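Local coordinates for beta-N-acetylhexosaminidase (Thermotoga neapolitana, PDB 5BZA), which probably hydrolyses terminal non-reducing N-acetyl-D-hexosamine residues from N-acetyl-beta-D-hexosaminides, as a glycoside hydrolase of family 3, at residues V87-R101 / S141-V155. Residues are numbered along the deposited sequence; the frame is centred on the assembly and turned at random.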
loop_
_atom_site.group_PDB
_atom_site.type_symbol
_atom_site.label_atom_id
_atom_site.label_comp_id
_atom_site.label_asym_id
_atom_site.label_seq_id
_atom_site.Cartn_x
_atom_site.Cartn_y
_atom_site.Cartn_z
ATOM N N VAL B 87 -18.047 14.683 9.427
ATOM C CA VAL B 87 -16.996 15.680 9.297
ATOM C C VAL B 87 -17.209 16.451 8.003
ATOM O O VAL B 87 -17.867 15.949 7.083
ATOM C CB VAL B 87 -15.604 14.984 9.328
ATOM C CG1 VAL B 87 -14.480 15.950 9.101
ATOM C CG2 VAL B 87 -15.430 14.262 10.677
ATOM N N ASP B 88 -16.673 17.663 7.944
ATOM C CA ASP B 88 -16.569 18.436 6.713
ATOM C C ASP B 88 -16.277 17.575 5.474
ATOM O O ASP B 88 -15.213 16.935 5.387
ATOM C CB ASP B 88 -15.443 19.462 6.863
ATOM C CG ASP B 88 -15.408 20.483 5.729
ATOM O OD1 ASP B 88 -15.908 20.223 4.620
ATOM O OD2 ASP B 88 -14.826 21.557 5.953
ATOM N N PRO B 89 -17.203 17.591 4.491
ATOM C CA PRO B 89 -17.096 16.754 3.287
ATOM C C PRO B 89 -15.776 16.939 2.502
ATOM O O PRO B 89 -15.325 16.012 1.783
ATOM C CB PRO B 89 -18.308 17.206 2.428
ATOM C CG PRO B 89 -18.797 18.471 3.054
ATOM C CD PRO B 89 -18.452 18.380 4.506
ATOM N N VAL B 90 -15.151 18.096 2.650
ATOM C CA VAL B 90 -13.855 18.316 2.017
ATOM C C VAL B 90 -12.854 17.211 2.351
ATOM O O VAL B 90 -12.163 16.716 1.476
ATOM C CB VAL B 90 -13.268 19.697 2.421
ATOM C CG1 VAL B 90 -11.756 19.742 2.236
ATOM C CG2 VAL B 90 -13.969 20.767 1.630
ATOM N N PHE B 91 -12.820 16.802 3.606
ATOM C CA PHE B 91 -11.981 15.687 4.016
ATOM C C PHE B 91 -12.332 14.411 3.254
ATOM O O PHE B 91 -11.448 13.607 2.962
ATOM C CB PHE B 91 -12.057 15.485 5.525
ATOM C CG PHE B 91 -11.281 16.508 6.281
ATOM C CD1 PHE B 91 -9.881 16.413 6.370
ATOM C CD2 PHE B 91 -11.915 17.600 6.833
ATOM C CE1 PHE B 91 -9.154 17.369 7.022
ATOM C CE2 PHE B 91 -11.196 18.553 7.490
ATOM C CZ PHE B 91 -9.796 18.438 7.600
ATOM N N THR B 92 -13.603 14.200 2.914
ATOM C CA THR B 92 -13.953 13.034 2.092
ATOM C C THR B 92 -13.369 13.132 0.663
ATOM O O THR B 92 -12.852 12.140 0.103
ATOM C CB THR B 92 -15.502 12.847 2.019
ATOM O OG1 THR B 92 -16.016 12.738 3.367
ATOM C CG2 THR B 92 -15.873 11.644 1.162
ATOM N N GLY B 93 -13.479 14.315 0.063
ATOM C CA GLY B 93 -12.877 14.537 -1.243
ATOM C C GLY B 93 -11.355 14.301 -1.205
ATOM O O GLY B 93 -10.806 13.674 -2.113
ATOM N N ARG B 94 -10.682 14.794 -0.163
ATOM C CA ARG B 94 -9.215 14.614 -0.042
ATOM C C ARG B 94 -8.852 13.116 0.103
ATOM O O ARG B 94 -7.909 12.614 -0.546
ATOM C CB ARG B 94 -8.676 15.441 1.138
ATOM C CG ARG B 94 -8.828 16.970 0.976
ATOM C CD ARG B 94 -8.064 17.790 2.052
ATOM N NE ARG B 94 -8.227 19.242 1.813
ATOM C CZ ARG B 94 -8.396 20.188 2.755
ATOM N NH1 ARG B 94 -8.468 19.878 4.049
ATOM N NH2 ARG B 94 -8.541 21.466 2.389
ATOM N N TYR B 95 -9.619 12.386 0.906
ATOM C CA TYR B 95 -9.349 10.971 1.032
ATOM C C TYR B 95 -9.541 10.280 -0.336
ATOM O O TYR B 95 -8.768 9.419 -0.733
ATOM C CB TYR B 95 -10.274 10.324 2.056
ATOM C CG TYR B 95 -10.333 8.827 1.873
ATOM C CD1 TYR B 95 -9.250 8.024 2.221
ATOM C CD2 TYR B 95 -11.440 8.222 1.268
ATOM C CE1 TYR B 95 -9.281 6.640 2.026
ATOM C CE2 TYR B 95 -11.473 6.865 1.054
ATOM C CZ TYR B 95 -10.388 6.069 1.437
ATOM O OH TYR B 95 -10.445 4.702 1.239
ATOM N N CYS B 96 -10.622 10.606 -1.031
ATOM C CA CYS B 96 -10.898 9.896 -2.271
ATOM C C CYS B 96 -9.890 10.319 -3.351
ATOM O O CYS B 96 -9.570 9.570 -4.274
ATOM C CB CYS B 96 -12.349 10.132 -2.726
ATOM S SG CYS B 96 -13.564 9.318 -1.653
ATOM N N GLU B 97 -9.387 11.527 -3.257
ATOM C CA GLU B 97 -8.339 11.883 -4.205
ATOM C C GLU B 97 -7.040 11.097 -3.953
ATOM O O GLU B 97 -6.364 10.689 -4.904
ATOM C CB GLU B 97 -8.018 13.363 -4.187
ATOM C CG GLU B 97 -7.081 13.710 -5.343
ATOM C CD GLU B 97 -6.641 15.150 -5.339
ATOM O OE1 GLU B 97 -6.997 15.900 -4.386
ATOM O OE2 GLU B 97 -5.952 15.526 -6.316
ATOM N N MET B 98 -6.676 10.979 -2.681
ATOM C CA MET B 98 -5.513 10.224 -2.239
ATOM C C MET B 98 -5.644 8.780 -2.740
ATOM O O MET B 98 -4.735 8.229 -3.403
ATOM C CB MET B 98 -5.431 10.273 -0.714
ATOM C CG MET B 98 -4.218 9.582 -0.084
ATOM S SD MET B 98 -4.522 8.910 1.576
ATOM C CE MET B 98 -5.464 7.468 1.122
ATOM N N ALA B 99 -6.799 8.187 -2.420
ATOM C CA ALA B 99 -7.088 6.801 -2.735
ATOM C C ALA B 99 -7.079 6.596 -4.235
ATOM O O ALA B 99 -6.488 5.634 -4.754
ATOM C CB ALA B 99 -8.424 6.389 -2.120
ATOM N N GLY B 100 -7.712 7.513 -4.947
ATOM C CA GLY B 100 -7.777 7.408 -6.375
ATOM C C GLY B 100 -6.390 7.545 -7.009
ATOM O O GLY B 100 -6.076 6.901 -8.003
ATOM N N ARG B 101 -5.582 8.424 -6.457
ATOM C CA ARG B 101 -4.252 8.694 -7.027
ATOM C C ARG B 101 -3.442 7.406 -6.920
ATOM O O ARG B 101 -2.898 6.902 -7.922
ATOM C CB ARG B 101 -3.583 9.873 -6.309
ATOM C CG ARG B 101 -2.509 10.554 -7.150
ATOM C CD ARG B 101 -2.072 11.921 -6.567
ATOM N NE ARG B 101 -1.164 12.636 -7.470
ATOM C CZ ARG B 101 0.157 12.797 -7.289
ATOM N NH1 ARG B 101 0.779 12.317 -6.204
ATOM N NH2 ARG B 101 0.866 13.471 -8.201
ATOM N N SER B 141 -23.616 15.791 -0.110
ATOM C CA SER B 141 -22.413 16.626 -0.211
ATOM C C SER B 141 -21.147 15.746 -0.090
ATOM O O SER B 141 -20.182 15.915 -0.848
ATOM C CB SER B 141 -22.402 17.772 0.828
ATOM O OG SER B 141 -22.282 17.348 2.176
ATOM N N HIS B 142 -21.183 14.768 0.804
ATOM C CA HIS B 142 -20.042 13.871 0.966
ATOM C C HIS B 142 -19.854 12.969 -0.262
ATOM O O HIS B 142 -18.725 12.656 -0.647
ATOM C CB HIS B 142 -20.195 13.037 2.223
ATOM C CG HIS B 142 -19.994 13.821 3.478
ATOM N ND1 HIS B 142 -20.950 14.688 3.980
ATOM C CD2 HIS B 142 -18.933 13.909 4.314
ATOM C CE1 HIS B 142 -20.502 15.229 5.098
ATOM N NE2 HIS B 142 -19.272 14.784 5.316
ATOM N N GLY B 143 -20.954 12.552 -0.863
ATOM C CA GLY B 143 -20.914 11.764 -2.088
ATOM C C GLY B 143 -20.371 12.534 -3.275
ATOM O O GLY B 143 -19.615 11.972 -4.114
ATOM N N MET B 144 -20.767 13.811 -3.383
ATOM C CA MET B 144 -20.222 14.650 -4.440
ATOM C C MET B 144 -18.710 14.860 -4.246
ATOM O O MET B 144 -17.936 14.797 -5.196
ATOM C CB MET B 144 -20.934 15.995 -4.490
ATOM C CG MET B 144 -20.616 16.820 -5.714
ATOM S SD MET B 144 -21.250 16.229 -7.305
ATOM C CE MET B 144 -19.754 15.497 -7.984
ATOM N N GLU B 145 -18.313 15.150 -3.020
ATOM C CA GLU B 145 -16.908 15.291 -2.716
ATOM C C GLU B 145 -16.166 14.029 -3.073
ATOM O O GLU B 145 -15.064 14.096 -3.637
ATOM C CB GLU B 145 -16.699 15.626 -1.258
ATOM C CG GLU B 145 -16.833 17.118 -0.935
ATOM C CD GLU B 145 -15.617 17.924 -1.420
ATOM O OE1 GLU B 145 -14.627 17.309 -1.904
ATOM O OE2 GLU B 145 -15.607 19.163 -1.254
ATOM N N ALA B 146 -16.761 12.880 -2.768
ATOM C CA ALA B 146 -16.096 11.626 -3.049
ATOM C C ALA B 146 -15.882 11.438 -4.528
ATOM O O ALA B 146 -14.783 11.058 -4.977
ATOM C CB ALA B 146 -16.875 10.468 -2.475
ATOM N N CYS B 147 -16.926 11.686 -5.301
ATOM C CA CYS B 147 -16.805 11.511 -6.750
ATOM C C CYS B 147 -15.774 12.453 -7.366
ATOM O O CYS B 147 -15.028 12.045 -8.266
ATOM C CB CYS B 147 -18.173 11.711 -7.429
ATOM S SG CYS B 147 -19.257 10.303 -7.115
ATOM N N MET B 148 -15.779 13.705 -6.908
ATOM C CA MET B 148 -14.856 14.698 -7.396
ATOM C C MET B 148 -13.404 14.281 -7.036
ATOM O O MET B 148 -12.533 14.315 -7.885
ATOM C CB MET B 148 -15.194 16.083 -6.823
ATOM C CG MET B 148 -14.396 17.228 -7.441
ATOM S SD MET B 148 -14.676 17.399 -9.246
ATOM C CE MET B 148 -16.382 18.054 -9.331
ATOM N N GLY B 149 -13.179 13.857 -5.794
ATOM C CA GLY B 149 -11.883 13.371 -5.368
ATOM C C GLY B 149 -11.370 12.189 -6.192
ATOM O O GLY B 149 -10.222 12.228 -6.672
ATOM N N TYR B 150 -12.160 11.112 -6.293
ATOM C CA TYR B 150 -11.758 9.950 -7.107
ATOM C C TYR B 150 -11.390 10.394 -8.502
ATOM O O TYR B 150 -10.377 9.988 -9.092
ATOM C CB TYR B 150 -12.875 8.913 -7.208
ATOM C CG TYR B 150 -13.055 8.058 -5.987
ATOM C CD1 TYR B 150 -11.955 7.505 -5.320
ATOM C CD2 TYR B 150 -14.350 7.814 -5.474
ATOM C CE1 TYR B 150 -12.138 6.734 -4.181
ATOM C CE2 TYR B 150 -14.547 7.041 -4.351
ATOM C CZ TYR B 150 -13.439 6.490 -3.704
ATOM O OH TYR B 150 -13.620 5.708 -2.568
ATOM N N PHE B 151 -12.257 11.221 -9.049
ATOM C CA PHE B 151 -12.054 11.722 -10.386
ATOM C C PHE B 151 -10.736 12.531 -10.548
ATOM O O PHE B 151 -9.956 12.278 -11.468
ATOM C CB PHE B 151 -13.267 12.561 -10.742
ATOM C CG PHE B 151 -13.366 12.873 -12.160
ATOM C CD1 PHE B 151 -13.584 11.847 -13.067
ATOM C CD2 PHE B 151 -13.323 14.191 -12.604
ATOM C CE1 PHE B 151 -13.698 12.114 -14.418
ATOM C CE2 PHE B 151 -13.453 14.481 -13.955
ATOM C CZ PHE B 151 -13.648 13.440 -14.866
ATOM N N LYS B 152 -10.490 13.489 -9.656
ATOM C CA LYS B 152 -9.258 14.248 -9.652
ATOM C C LYS B 152 -8.056 13.287 -9.568
ATOM O O LYS B 152 -7.105 13.429 -10.311
ATOM C CB LYS B 152 -9.220 15.236 -8.483
ATOM C CG LYS B 152 -9.917 16.619 -8.672
ATOM C CD LYS B 152 -9.429 17.548 -7.509
ATOM C CE LYS B 152 -9.978 18.997 -7.453
ATOM N NZ LYS B 152 -11.364 19.304 -6.985
ATOM N N GLY B 153 -8.155 12.273 -8.705
ATOM C CA GLY B 153 -7.106 11.295 -8.519
ATOM C C GLY B 153 -6.848 10.404 -9.724
ATOM O O GLY B 153 -5.791 9.797 -9.810
ATOM N N GLY B 154 -7.790 10.298 -10.655
ATOM C CA GLY B 154 -7.549 9.476 -11.833
ATOM C C GLY B 154 -8.382 8.203 -11.914
ATOM O O GLY B 154 -8.035 7.243 -12.623
ATOM N N VAL B 155 -9.450 8.142 -11.142
ATOM C CA VAL B 155 -10.289 6.962 -11.212
ATOM C C VAL B 155 -11.757 7.356 -11.407
ATOM O O VAL B 155 -12.282 8.237 -10.735
ATOM C CB VAL B 155 -10.061 6.144 -9.919
ATOM C CG1 VAL B 155 -11.154 5.277 -9.627
ATOM C CG2 VAL B 155 -8.795 5.326 -10.063
HETATM O O HOH W 1 -11.583 4.221 -1.676
#
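Two neighbouring outer helices of the TIM-barrel domain of family 3 glycoside hydrolases, those preceding barrel strands 110-111 and 156-162, pack here through Gly-93, Gly-100, Gly-149 and Gly-153. Their N-to-C directions run 30° apart, and the axes of 89-101 and 141-153 close to 6.7 Å. At that spacing backbone meets backbone: Glu-97 CA lies 3.1 Å from Gly-149 O, a CA-H...O contact, and Gly-149 CA in turn faces Gly-93 O at 3.4 Å. At the N-terminal end of helix 89-101, just ahead of N-cap Asp-88, His-142 NE2 donates to Val-87 O (2.5 Å), close to the ring plane and nearly in line with the carbonyl. Val-138 O accepts from ND1, so bonds at both nitrogens fix the imidazole's rotation, while Pro-89 CB sits over the centre of one face. Glu-145 CG packs against Pro-89 O, and the bend at chi2 (-74°) turns the carboxylate so that OE1 lies beside Gly-93 CA. On the opposite flank Tyr-150 is a knob among Tyr-95, Cys-96, Ala-99 and Gly-100, its side chain also touching Val-111 of strand 110-111. Glu-97 extends along the other side past Lys-152 CB to a salt bridge with Arg-319 of the second subunit, which ties this helix pair into the dimer. Cys-96 covers one face of the Tyr-150 ring, CB above its centre in a CH-pi contact and SG, 3.5 Å from CZ, in a sulfur-aromatic one; beyond the ring, a water 2.7 Å from Tyr-150 OH donates to Tyr-95 OH.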